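PDB 3OCJ: putative exported protein from Bordetella parapertussis, which is of unknown function but contains a Rossmann-type methyltransferase domain, is probably an S-adenosylmethionine-dependent methyltransferase, and binds a palmitic acid molecule in this crystal. Local coordinates for residues His49-Ser54 against Thr258-Pro263; Ser54-Phe59 against Arg64-Glu69; Glu88-Glu93 against Leu250-Leu255. One frame throughout, in Å; residues are numbered along the deposited sequence.

Interaction 1 of 3, residues His49-Ser54 against Thr258-Pro263. With PLM (palmitic acid), chain D.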
loop_
_atom_site.group_PDB
_atom_site.type_symbol
_atom_site.label_atom_id
_atom_site.label_comp_id
_atom_site.label_asym_id
_atom_site.label_seq_id
_atom_site.Cartn_x
_atom_site.Cartn_y
_atom_site.Cartn_z
ATOM N N HIS A 49 -0.597 11.029 21.550
ATOM C CA HIS A 49 -1.404 10.201 22.438
ATOM C C HIS A 49 -2.504 9.473 21.667
ATOM O O HIS A 49 -2.793 8.306 21.939
ATOM C CB HIS A 49 -2.007 11.054 23.558
ATOM C CG HIS A 49 -2.703 10.256 24.615
ATOM N ND1 HIS A 49 -2.024 9.590 25.614
ATOM C CD2 HIS A 49 -4.019 10.022 24.834
ATOM C CE1 HIS A 49 -2.892 8.977 26.399
ATOM N NE2 HIS A 49 -4.108 9.224 25.948
ATOM N N GLY A 50 -3.115 10.163 20.710
ATOM C CA GLY A 50 -4.129 9.556 19.866
ATOM C C GLY A 50 -3.556 8.373 19.102
ATOM O O GLY A 50 -4.174 7.308 19.027
ATOM N N LEU A 51 -2.364 8.546 18.539
ATOM C CA LEU A 51 -1.689 7.437 17.873
ATOM C C LEU A 51 -1.470 6.267 18.818
ATOM O O LEU A 51 -1.749 5.117 18.478
ATOM C CB LEU A 51 -0.334 7.861 17.318
ATOM C CG LEU A 51 -0.318 8.692 16.044
ATOM C CD1 LEU A 51 1.129 9.010 15.686
ATOM C CD2 LEU A 51 -1.018 7.961 14.900
ATOM N N ALA A 52 -0.953 6.561 20.007
ATOM C CA ALA A 52 -0.587 5.511 20.947
ATOM C C ALA A 52 -1.798 4.764 21.506
ATOM O O ALA A 52 -1.665 3.634 21.980
ATOM C CB ALA A 52 0.256 6.092 22.079
ATOM N N GLU A 53 -2.965 5.399 21.459
ATOM C CA GLU A 53 -4.193 4.793 21.962
ATOM C C GLU A 53 -4.875 3.927 20.911
ATOM O O GLU A 53 -5.811 3.191 21.228
ATOM C CB GLU A 53 -5.163 5.864 22.458
ATOM C CG GLU A 53 -4.739 6.506 23.759
ATOM C CD GLU A 53 -4.600 5.494 24.877
ATOM O OE1 GLU A 53 -5.555 4.721 25.099
ATOM O OE2 GLU A 53 -3.536 5.468 25.530
ATOM N N SER A 54 -4.392 4.008 19.674
ATOM C CA SER A 54 -4.988 3.311 18.544
ATOM C C SER A 54 -4.217 2.042 18.211
ATOM O O SER A 54 -2.990 2.047 18.210
ATOM C CB SER A 54 -4.992 4.240 17.324
ATOM O OG SER A 54 -5.177 3.537 16.106
ATOM N N THR A 258 5.844 13.144 9.321
ATOM C CA THR A 258 7.238 13.577 9.429
ATOM C C THR A 258 7.780 13.552 10.851
ATOM O O THR A 258 8.937 13.197 11.067
ATOM C CB THR A 258 7.464 14.984 8.851
ATOM O OG1 THR A 258 6.769 15.954 9.646
ATOM C CG2 THR A 258 6.971 15.041 7.426
ATOM N N ARG A 259 6.952 13.921 11.823
ATOM C CA ARG A 259 7.442 14.050 13.187
ATOM C C ARG A 259 7.113 12.861 14.085
ATOM O O ARG A 259 7.920 12.483 14.933
ATOM C CB ARG A 259 6.926 15.341 13.826
ATOM C CG ARG A 259 7.576 15.640 15.160
ATOM C CD ARG A 259 7.281 17.049 15.623
ATOM N NE ARG A 259 7.783 18.037 14.675
ATOM C CZ ARG A 259 7.846 19.340 14.928
ATOM N NH1 ARG A 259 7.443 19.806 16.101
ATOM N NH2 ARG A 259 8.316 20.171 14.010
ATOM N N LEU A 260 5.936 12.275 13.915
ATOM C CA LEU A 260 5.516 11.246 14.865
ATOM C C LEU A 260 5.857 9.820 14.427
ATOM O O LEU A 260 6.640 9.132 15.091
ATOM C CB LEU A 260 4.034 11.390 15.215
ATOM C CG LEU A 260 3.614 12.792 15.672
ATOM C CD1 LEU A 260 2.153 12.802 16.104
ATOM C CD2 LEU A 260 4.514 13.293 16.803
ATOM N N ILE A 261 5.293 9.382 13.306
ATOM C CA ILE A 261 5.493 8.009 12.842
ATOM C C ILE A 261 6.827 7.808 12.132
ATOM O O ILE A 261 7.543 6.841 12.386
ATOM C CB ILE A 261 4.369 7.598 11.873
ATOM C CG1 ILE A 261 3.024 7.576 12.606
ATOM C CG2 ILE A 261 4.699 6.271 11.193
ATOM C CD1 ILE A 261 1.824 7.467 11.670
ATOM N N GLN A 262 7.143 8.726 11.224
ATOM C CA GLN A 262 8.318 8.631 10.356
ATOM C C GLN A 262 8.241 7.390 9.471
ATOM O O GLN A 262 9.064 6.488 9.563
ATOM C CB GLN A 262 9.614 8.691 11.160
ATOM C CG GLN A 262 9.636 9.907 12.083
ATOM C CD GLN A 262 11.033 10.376 12.427
ATOM O OE1 GLN A 262 11.880 9.591 12.848
ATOM N NE2 GLN A 262 11.276 11.669 12.255
ATOM N N PRO A 263 7.252 7.358 8.580
ATOM C CA PRO A 263 6.998 6.128 7.814
ATOM C C PRO A 263 8.119 5.777 6.834
ATOM O O PRO A 263 8.825 6.650 6.323
ATOM C CB PRO A 263 5.731 6.441 7.012
ATOM C CG PRO A 263 5.259 7.789 7.462
ATOM C CD PRO A 263 6.348 8.464 8.228
HETATM C C1 PLM D . 1.493 0.678 2.132
HETATM O O1 PLM D . 0.579 0.351 1.347
HETATM O O2 PLM D . 2.163 -0.229 2.670
HETATM C C2 PLM D . 1.804 2.129 2.456
HETATM C C3 PLM D . 0.750 3.110 1.941
HETATM C C4 PLM D . 1.031 4.477 2.567
HETATM C C5 PLM D . 0.203 5.606 1.968
HETATM C C6 PLM D . -1.285 5.459 2.268
HETATM C C7 PLM D . -1.566 4.972 3.684
HETATM C C8 PLM D . -1.173 5.973 4.765
HETATM C C9 PLM D . -1.549 5.372 6.115
HETATM C CA PLM D . -1.642 6.407 7.226
HETATM C CB PLM D . -2.550 5.880 8.331
HETATM C CC PLM D . -2.347 6.620 9.643
HETATM C CD PLM D . -3.241 6.030 10.725
HETATM C CE PLM D . -2.902 6.664 12.071
HETATM C CF PLM D . -3.400 5.817 13.231
HETATM C CG PLM D . -4.910 5.638 13.217
#

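Interaction 2 of 3, residues Ser54-Phe59 against Arg64-Glu69. With PLM (palmitic acid), chain D.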
loop_
_atom_site.group_PDB
_atom_site.type_symbol
_atom_site.label_atom_id
_atom_site.label_comp_id
_atom_site.label_asym_id
_atom_site.label_seq_id
_atom_site.Cartn_x
_atom_site.Cartn_y
_atom_site.Cartn_z
ATOM N N SER A 54 -4.392 4.008 19.674
ATOM C CA SER A 54 -4.988 3.311 18.544
ATOM C C SER A 54 -4.217 2.042 18.211
ATOM O O SER A 54 -2.990 2.047 18.210
ATOM C CB SER A 54 -4.992 4.240 17.324
ATOM O OG SER A 54 -5.177 3.537 16.106
ATOM N N GLU A 55 -4.922 0.959 17.901
ATOM C CA GLU A 55 -4.226 -0.256 17.478
ATOM C C GLU A 55 -3.376 -0.000 16.228
ATOM O O GLU A 55 -2.209 -0.385 16.170
ATOM C CB GLU A 55 -5.202 -1.403 17.209
ATOM C CG GLU A 55 -5.921 -1.922 18.430
ATOM C CD GLU A 55 -6.797 -3.120 18.112
ATOM O OE1 GLU A 55 -7.423 -3.132 17.032
ATOM O OE2 GLU A 55 -6.866 -4.045 18.947
ATOM N N LEU A 56 -3.958 0.646 15.217
ATOM C CA LEU A 56 -3.212 0.962 14.005
ATOM C C LEU A 56 -2.081 1.951 14.305
ATOM O O LEU A 56 -0.963 1.815 13.805
ATOM C CB LEU A 56 -4.146 1.526 12.930
ATOM C CG LEU A 56 -3.443 1.999 11.661
ATOM C CD1 LEU A 56 -2.525 0.917 11.106
ATOM C CD2 LEU A 56 -4.468 2.428 10.618
ATOM N N GLY A 57 -2.386 2.944 15.132
ATOM C CA GLY A 57 -1.410 3.940 15.519
ATOM C C GLY A 57 -0.191 3.325 16.180
ATOM O O GLY A 57 0.934 3.708 15.870
ATOM N N ARG A 58 -0.424 2.387 17.100
ATOM C CA ARG A 58 0.673 1.697 17.769
ATOM C C ARG A 58 1.492 0.887 16.780
ATOM O O ARG A 58 2.728 0.880 16.845
ATOM C CB ARG A 58 0.153 0.791 18.884
ATOM C CG ARG A 58 -0.401 1.548 20.065
ATOM C CD ARG A 58 -0.686 0.621 21.237
ATOM N NE ARG A 58 -1.833 -0.255 21.013
ATOM C CZ ARG A 58 -3.092 0.075 21.292
ATOM N NH1 ARG A 58 -3.377 1.279 21.767
ATOM N NH2 ARG A 58 -4.070 -0.798 21.078
ATOM N N PHE A 59 0.813 0.205 15.860
ATOM C CA PHE A 59 1.516 -0.582 14.854
ATOM C C PHE A 59 2.432 0.317 14.016
ATOM O O PHE A 59 3.583 -0.029 13.733
ATOM C CB PHE A 59 0.528 -1.330 13.944
ATOM C CG PHE A 59 1.194 -2.312 13.015
ATOM C CD1 PHE A 59 1.318 -3.644 13.378
ATOM C CD2 PHE A 59 1.720 -1.898 11.807
ATOM C CE1 PHE A 59 1.960 -4.551 12.542
ATOM C CE2 PHE A 59 2.361 -2.807 10.958
ATOM C CZ PHE A 59 2.474 -4.139 11.337
ATOM N N ARG A 64 6.414 1.426 11.459
ATOM C CA ARG A 64 6.617 2.497 10.479
ATOM C C ARG A 64 6.271 2.083 9.045
ATOM O O ARG A 64 6.834 2.579 8.073
ATOM C CB ARG A 64 8.033 3.072 10.597
ATOM C CG ARG A 64 8.304 3.611 12.003
ATOM C CD ARG A 64 9.635 4.336 12.123
ATOM N NE ARG A 64 10.761 3.485 11.778
ATOM C CZ ARG A 64 11.526 3.660 10.705
ATOM N NH1 ARG A 64 12.533 2.835 10.470
ATOM N NH2 ARG A 64 11.290 4.662 9.870
ATOM N N GLY A 65 5.311 1.178 8.940
ATOM C CA GLY A 65 4.763 0.773 7.658
ATOM C C GLY A 65 3.530 -0.081 7.892
ATOM O O GLY A 65 3.138 -0.326 9.038
ATOM N N LEU A 66 2.910 -0.530 6.809
ATOM C CA LEU A 66 1.716 -1.351 6.897
ATOM C C LEU A 66 2.035 -2.802 6.603
ATOM O O LEU A 66 2.850 -3.102 5.726
ATOM C CB LEU A 66 0.653 -0.865 5.912
ATOM C CG LEU A 66 0.102 0.539 6.144
ATOM C CD1 LEU A 66 -0.877 0.914 5.035
ATOM C CD2 LEU A 66 -0.556 0.664 7.510
ATOM N N ASN A 67 1.386 -3.704 7.328
ATOM C CA ASN A 67 1.436 -5.116 6.983
ATOM C C ASN A 67 0.126 -5.521 6.319
ATOM O O ASN A 67 -0.731 -4.671 6.021
ATOM C CB ASN A 67 1.690 -5.981 8.216
ATOM C CG ASN A 67 0.569 -5.902 9.224
ATOM O OD1 ASN A 67 -0.293 -5.030 9.138
ATOM N ND2 ASN A 67 0.585 -6.796 10.198
ATOM N N ALA A 68 -0.053 -6.820 6.125
ATOM C CA ALA A 68 -1.236 -7.305 5.420
ATOM C C ALA A 68 -2.506 -6.948 6.185
ATOM O O ALA A 68 -3.474 -6.448 5.604
ATOM C CB ALA A 68 -1.154 -8.807 5.204
ATOM N N GLU A 69 -2.499 -7.213 7.489
ATOM C CA GLU A 69 -3.679 -6.949 8.302
ATOM C C GLU A 69 -4.077 -5.486 8.234
ATOM O O GLU A 69 -5.233 -5.159 7.959
ATOM C CB GLU A 69 -3.466 -7.345 9.761
ATOM C CG GLU A 69 -4.627 -6.885 10.638
ATOM C CD GLU A 69 -4.609 -7.466 12.037
ATOM O OE1 GLU A 69 -3.594 -8.083 12.430
ATOM O OE2 GLU A 69 -5.628 -7.296 12.739
HETATM C C1 PLM D . 1.493 0.678 2.132
HETATM O O1 PLM D . 0.579 0.351 1.347
HETATM O O2 PLM D . 2.163 -0.229 2.670
HETATM C C2 PLM D . 1.804 2.129 2.456
HETATM C C3 PLM D . 0.750 3.110 1.941
HETATM C C4 PLM D . 1.031 4.477 2.567
HETATM C C5 PLM D . 0.203 5.606 1.968
HETATM C C6 PLM D . -1.285 5.459 2.268
HETATM C C7 PLM D . -1.566 4.972 3.684
HETATM C C8 PLM D . -1.173 5.973 4.765
HETATM C C9 PLM D . -1.549 5.372 6.115
HETATM C CA PLM D . -1.642 6.407 7.226
HETATM C CB PLM D . -2.550 5.880 8.331
HETATM C CC PLM D . -2.347 6.620 9.643
HETATM C CD PLM D . -3.241 6.030 10.725
HETATM C CE PLM D . -2.902 6.664 12.071
HETATM C CF PLM D . -3.400 5.817 13.231
HETATM C CG PLM D . -4.910 5.638 13.217
#

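Interaction 3 of 3, residues Glu88-Glu93 against Leu250-Leu255. With PLM (palmitic acid), chain D.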
loop_
_atom_site.group_PDB
_atom_site.type_symbol
_atom_site.label_atom_id
_atom_site.label_comp_id
_atom_site.label_asym_id
_atom_site.label_seq_id
_atom_site.Cartn_x
_atom_site.Cartn_y
_atom_site.Cartn_z
ATOM N N GLU A 88 -8.462 8.974 16.094
ATOM C CA GLU A 88 -8.218 7.788 15.284
ATOM C C GLU A 88 -9.064 7.814 14.017
ATOM O O GLU A 88 -8.580 7.508 12.930
ATOM C CB GLU A 88 -8.555 6.550 16.116
ATOM C CG GLU A 88 -8.257 5.228 15.455
ATOM C CD GLU A 88 -8.526 4.052 16.379
ATOM O OE1 GLU A 88 -9.432 4.133 17.235
ATOM O OE2 GLU A 88 -7.818 3.031 16.261
ATOM N N ARG A 89 -10.330 8.193 14.152
ATOM C CA ARG A 89 -11.223 8.239 12.989
ATOM C C ARG A 89 -10.798 9.321 11.979
ATOM O O ARG A 89 -10.881 9.115 10.767
ATOM C CB ARG A 89 -12.690 8.397 13.407
ATOM C CG ARG A 89 -13.657 8.314 12.211
ATOM C CD ARG A 89 -15.130 8.387 12.653
ATOM N NE ARG A 89 -15.542 7.259 13.486
ATOM C CZ ARG A 89 -15.888 6.064 13.014
ATOM N NH1 ARG A 89 -15.833 5.835 11.703
ATOM N NH2 ARG A 89 -16.252 5.092 13.842
ATOM N N VAL A 90 -10.318 10.460 12.472
ATOM C CA VAL A 90 -9.774 11.489 11.589
ATOM C C VAL A 90 -8.597 10.937 10.789
ATOM O O VAL A 90 -8.486 11.160 9.578
ATOM C CB VAL A 90 -9.339 12.743 12.362
ATOM C CG1 VAL A 90 -8.659 13.733 11.420
ATOM C CG2 VAL A 90 -10.545 13.392 13.028
ATOM N N PHE A 91 -7.716 10.197 11.454
ATOM C CA PHE A 91 -6.592 9.570 10.759
ATOM C C PHE A 91 -7.062 8.586 9.681
ATOM O O PHE A 91 -6.524 8.559 8.567
ATOM C CB PHE A 91 -5.667 8.852 11.745
ATOM C CG PHE A 91 -5.043 9.757 12.782
ATOM C CD1 PHE A 91 -4.800 11.092 12.506
ATOM C CD2 PHE A 91 -4.664 9.252 14.022
ATOM C CE1 PHE A 91 -4.212 11.918 13.455
ATOM C CE2 PHE A 91 -4.078 10.068 14.977
ATOM C CZ PHE A 91 -3.851 11.403 14.691
ATOM N N TYR A 92 -8.066 7.777 10.005
ATOM C CA TYR A 92 -8.615 6.798 9.066
ATOM C C TYR A 92 -9.373 7.430 7.900
ATOM O O TYR A 92 -9.499 6.818 6.845
ATOM C CB TYR A 92 -9.608 5.870 9.769
ATOM C CG TYR A 92 -9.069 4.582 10.360
ATOM C CD1 TYR A 92 -8.331 4.583 11.535
ATOM C CD2 TYR A 92 -9.380 3.353 9.782
ATOM C CE1 TYR A 92 -7.876 3.395 12.091
ATOM C CE2 TYR A 92 -8.927 2.168 10.328
ATOM C CZ TYR A 92 -8.180 2.197 11.483
ATOM O OH TYR A 92 -7.733 1.010 12.040
ATOM N N GLU A 93 -9.927 8.629 8.099
ATOM C CA GLU A 93 -10.900 9.163 7.143
ATOM C C GLU A 93 -10.529 10.467 6.460
ATOM O O GLU A 93 -11.147 10.829 5.450
ATOM C CB GLU A 93 -12.280 9.296 7.804
ATOM C CG GLU A 93 -12.880 7.951 8.158
ATOM C CD GLU A 93 -14.224 8.043 8.845
ATOM O OE1 GLU A 93 -14.784 9.164 8.966
ATOM O OE2 GLU A 93 -14.732 6.968 9.232
ATOM N N LEU A 250 -3.892 18.130 5.162
ATOM C CA LEU A 250 -2.522 17.900 4.714
ATOM C C LEU A 250 -1.511 18.301 5.797
ATOM O O LEU A 250 -0.544 17.575 6.053
ATOM C CB LEU A 250 -2.233 18.643 3.401
ATOM C CG LEU A 250 -0.812 18.445 2.879
ATOM C CD1 LEU A 250 -0.514 16.973 2.581
ATOM C CD2 LEU A 250 -0.602 19.295 1.629
ATOM N N GLN A 251 -1.723 19.453 6.434
ATOM C CA GLN A 251 -0.840 19.875 7.519
ATOM C C GLN A 251 -0.827 18.826 8.624
ATOM O O GLN A 251 0.229 18.473 9.150
ATOM C CB GLN A 251 -1.281 21.222 8.099
ATOM C CG GLN A 251 -1.084 22.391 7.154
ATOM C CD GLN A 251 -1.484 23.716 7.776
ATOM O OE1 GLN A 251 -2.546 23.832 8.389
ATOM N NE2 GLN A 251 -0.635 24.725 7.617
ATOM N N LEU A 252 -2.009 18.326 8.964
ATOM C CA LEU A 252 -2.124 17.265 9.962
ATOM C C LEU A 252 -1.300 16.035 9.553
ATOM O O LEU A 252 -0.498 15.522 10.336
ATOM C CB LEU A 252 -3.590 16.896 10.183
ATOM C CG LEU A 252 -3.848 15.720 11.133
ATOM C CD1 LEU A 252 -3.442 16.069 12.562
ATOM C CD2 LEU A 252 -5.306 15.272 11.087
ATOM N N GLN A 253 -1.500 15.568 8.326
ATOM C CA GLN A 253 -0.745 14.427 7.824
ATOM C C GLN A 253 0.760 14.665 7.877
ATOM O O GLN A 253 1.522 13.789 8.288
ATOM C CB GLN A 253 -1.156 14.117 6.393
ATOM C CG GLN A 253 -0.321 13.021 5.782
ATOM C CD GLN A 253 -0.800 12.689 4.403
ATOM O OE1 GLN A 253 -1.910 12.187 4.233
ATOM N NE2 GLN A 253 0.034 12.952 3.405
ATOM N N GLN A 254 1.193 15.854 7.482
ATOM C CA GLN A 254 2.615 16.151 7.466
ATOM C C GLN A 254 3.232 16.078 8.860
ATOM O O GLN A 254 4.348 15.588 9.024
ATOM C CB GLN A 254 2.866 17.521 6.843
ATOM C CG GLN A 254 2.525 17.550 5.368
ATOM C CD GLN A 254 2.554 18.943 4.793
ATOM O OE1 GLN A 254 2.336 19.925 5.502
ATOM N NE2 GLN A 254 2.822 19.037 3.497
ATOM N N LEU A 255 2.513 16.574 9.861
ATOM C CA LEU A 255 3.010 16.527 11.229
ATOM C C LEU A 255 3.042 15.083 11.702
ATOM O O LEU A 255 4.051 14.609 12.240
ATOM C CB LEU A 255 2.117 17.368 12.142
ATOM C CG LEU A 255 2.541 17.390 13.612
ATOM C CD1 LEU A 255 3.940 17.978 13.767
ATOM C CD2 LEU A 255 1.529 18.182 14.421
HETATM C C1 PLM D . 1.493 0.678 2.132
HETATM O O1 PLM D . 0.579 0.351 1.347
HETATM O O2 PLM D . 2.163 -0.229 2.670
HETATM C C2 PLM D . 1.804 2.129 2.456
HETATM C C3 PLM D . 0.750 3.110 1.941
HETATM C C4 PLM D . 1.031 4.477 2.567
HETATM C C5 PLM D . 0.203 5.606 1.968
HETATM C C6 PLM D . -1.285 5.459 2.268
HETATM C C7 PLM D . -1.566 4.972 3.684
HETATM C C8 PLM D . -1.173 5.973 4.765
HETATM C C9 PLM D . -1.549 5.372 6.115
HETATM C CA PLM D . -1.642 6.407 7.226
HETATM C CB PLM D . -2.550 5.880 8.331
HETATM C CC PLM D . -2.347 6.620 9.643
HETATM C CD PLM D . -3.241 6.030 10.725
HETATM C CE PLM D . -2.902 6.664 12.071
HETATM C CF PLM D . -3.400 5.817 13.231
HETATM C CG PLM D . -4.910 5.638 13.217
#

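Interaction 1 of 3, residues His49-Ser54 against Thr258-Pro263
Leu51 carries the apolar contact from one side, and Leu260 with Ile261 from the other. The Leu51 methyl CD1 lies 3.8 Å from Leu260 CB and 3.9 Å from Ile261 CG1. It sits where two consecutive residues meet. Leu51 CG is anti to the carbonyl carbon (chi1 -76°), and the extended second torsion sends CD1 outward to this spot. The side chains of Leu51 and Ile261 cross at about a right angle.

The second branch of Leu51 serves the ligand. Its CD2 is 3.6 Å from CF of palmitic acid, next to the terminal methyl. Ser54 OG lies 3.6 Å from that terminal methyl, CG. The contact joins the last turns of helix 41-53 and helix 247-261 in the helical part of the protein that holds the fatty tail. Leu60 and Leu61 of helix 55-63 also pack here, against Ile261 and Leu51.

No hydrogen bond crosses the contact; one side-chain bond closes within 258-263. Helix 247-261 ends in a wider pi-type turn, and Gln262 leaves it with positive phi. Gln262 NE2 folds back and donates to Thr258 O at 3.0 Å. The bond is nearly straight, 170° at the hydrogen, and the acceptor lies in the amide plane.

Interaction 2 of 3, residues Ser54-Phe59 against Arg64-Glu69
Phe59 lays the far end of its ring against the side-chain amide of Asn67. Ring atom CZ is 3.3 Å from Asn67 CG, and the two planes are 31° apart, so the amide is tilted against the ring. The contact folds the short loop 64-67, which joins helix 55-63 to helix 68-76, back on the first helix. Arg64 is the first residue past helix 55-63 and leaves it with positive phi. Helix 68-76 starts after the N-cap Asn67. Asn67 OD1 caps Trp70 N, which fixes the amide that Phe59 meets.

Phe59 CG is anti to the backbone N (chi1 -172°), which carries the ring toward residues Gly65-Asn67. Gly65 O comes to the ring edge, in its plane, 3.2 Å from Phe59 CE2. This carbonyl is buried by the contact and has no hydrogen-bond partner in the model; it meets the ring edge. Tyr63 meets Phe59 edge-to-face, and Trp70 also packs on it.

A second, apolar link lies nearer the ligand. Leu56 CD1 meets Leu66 CD2 at 4.1 Å, the two side chains lying at a slant to each other. Both residues also touch palmitic acid, but at opposite ends of the molecule. Leu56 CD2 is 3.8 Å from CD of the tail. Leu66 CB is 3.6 Å from carboxylate atom O2. Tyr199 OH bonds both Leu66 N and the palmitic acid.

Gly57 brings the bare backbone to the tail, its CA 3.6 Å from CF of the ligand. One turn earlier, Ser54 is the N-cap of helix 55-63: its OG accepts from Gly57 N at 3.0 Å, with 168° at the hydrogen.

Interaction 3 of 3, residues Glu88-Glu93 against Leu250-Leu255
The Phe91 ring turns an edge to Leu252. The Leu252 methyl CD2 lies near the ring plane, 4.2 Å from Phe91 CE1. The palmitic acid tail comes obliquely to both the Phe91 and the Tyr92 rings, with Tyr92 CE1 3.9 Å from the terminal methyl CG. The Arg89 guanidinium also uses its edge: the Glu93 carboxylate lies there, in its plane.

The same Leu252 methyl has a second neighbour. Val90 CG1 is 3.7 Å away, so CD2 sits against two consecutive residues of the other segment. Leu252 CG is anti to the backbone N (chi1 176°), and this carries the leucine branches toward Val90. The contact packs helix 86-94 against helix 247-261. The first precedes the Rossmann-type sheet in the chain; the second comes between its strands 221-226 and 286-289. The nearest CA atoms, those of Phe91 and Gln253, are 8.1 Å apart. Helix 41-53 fills in beside them, with Leu51 on Phe91 and Leu47 on Leu252.

Phe91 also lines the fatty-acid site. Its CB is 3.5 Å from CE of palmitic acid. The aliphatic CG of Glu88 lies 4.0 Å from the terminal methyl CG. The Glu88 carboxylate is bonded through OE2 to Ser54 OG and through OE1 to Ala85 N.

Charged groups pair along helix 86-94, one turn apart. Arg89 NH1 bridges to Glu93 OE2 at 2.9 Å, with a bent 145° at the hydrogen. The nitrogen comes from the syn side of the carboxylate, tilted 33° from its plane. Glu93 OE2 also takes bonds from Gly80 N and His77 NE2, so three groups grip this oxygen.

Overall arrangement
All three contacts lie on the same palmitic acid. Interactions 1 and 2 have centres about 10 Å apart, as do 1 and 3, while 2 and 3 are about 15 Å apart. Interactions 1 and 3 both use helix 247-261. Interactions 1 and 2 share Ser54, whose hydroxyl is also the polar tie to interaction 3. Along the chain, interaction 2 closes before interaction 3 opens, and interaction 1 spans both. Interactions 1 and 3 bring helices 41-53 and 86-94, which precede the sheet, to helix 247-261, which lies between strands 221-226 and 286-289. Together these helices form a largely apolar site for the fatty tail beside the Rossmann-type sheet.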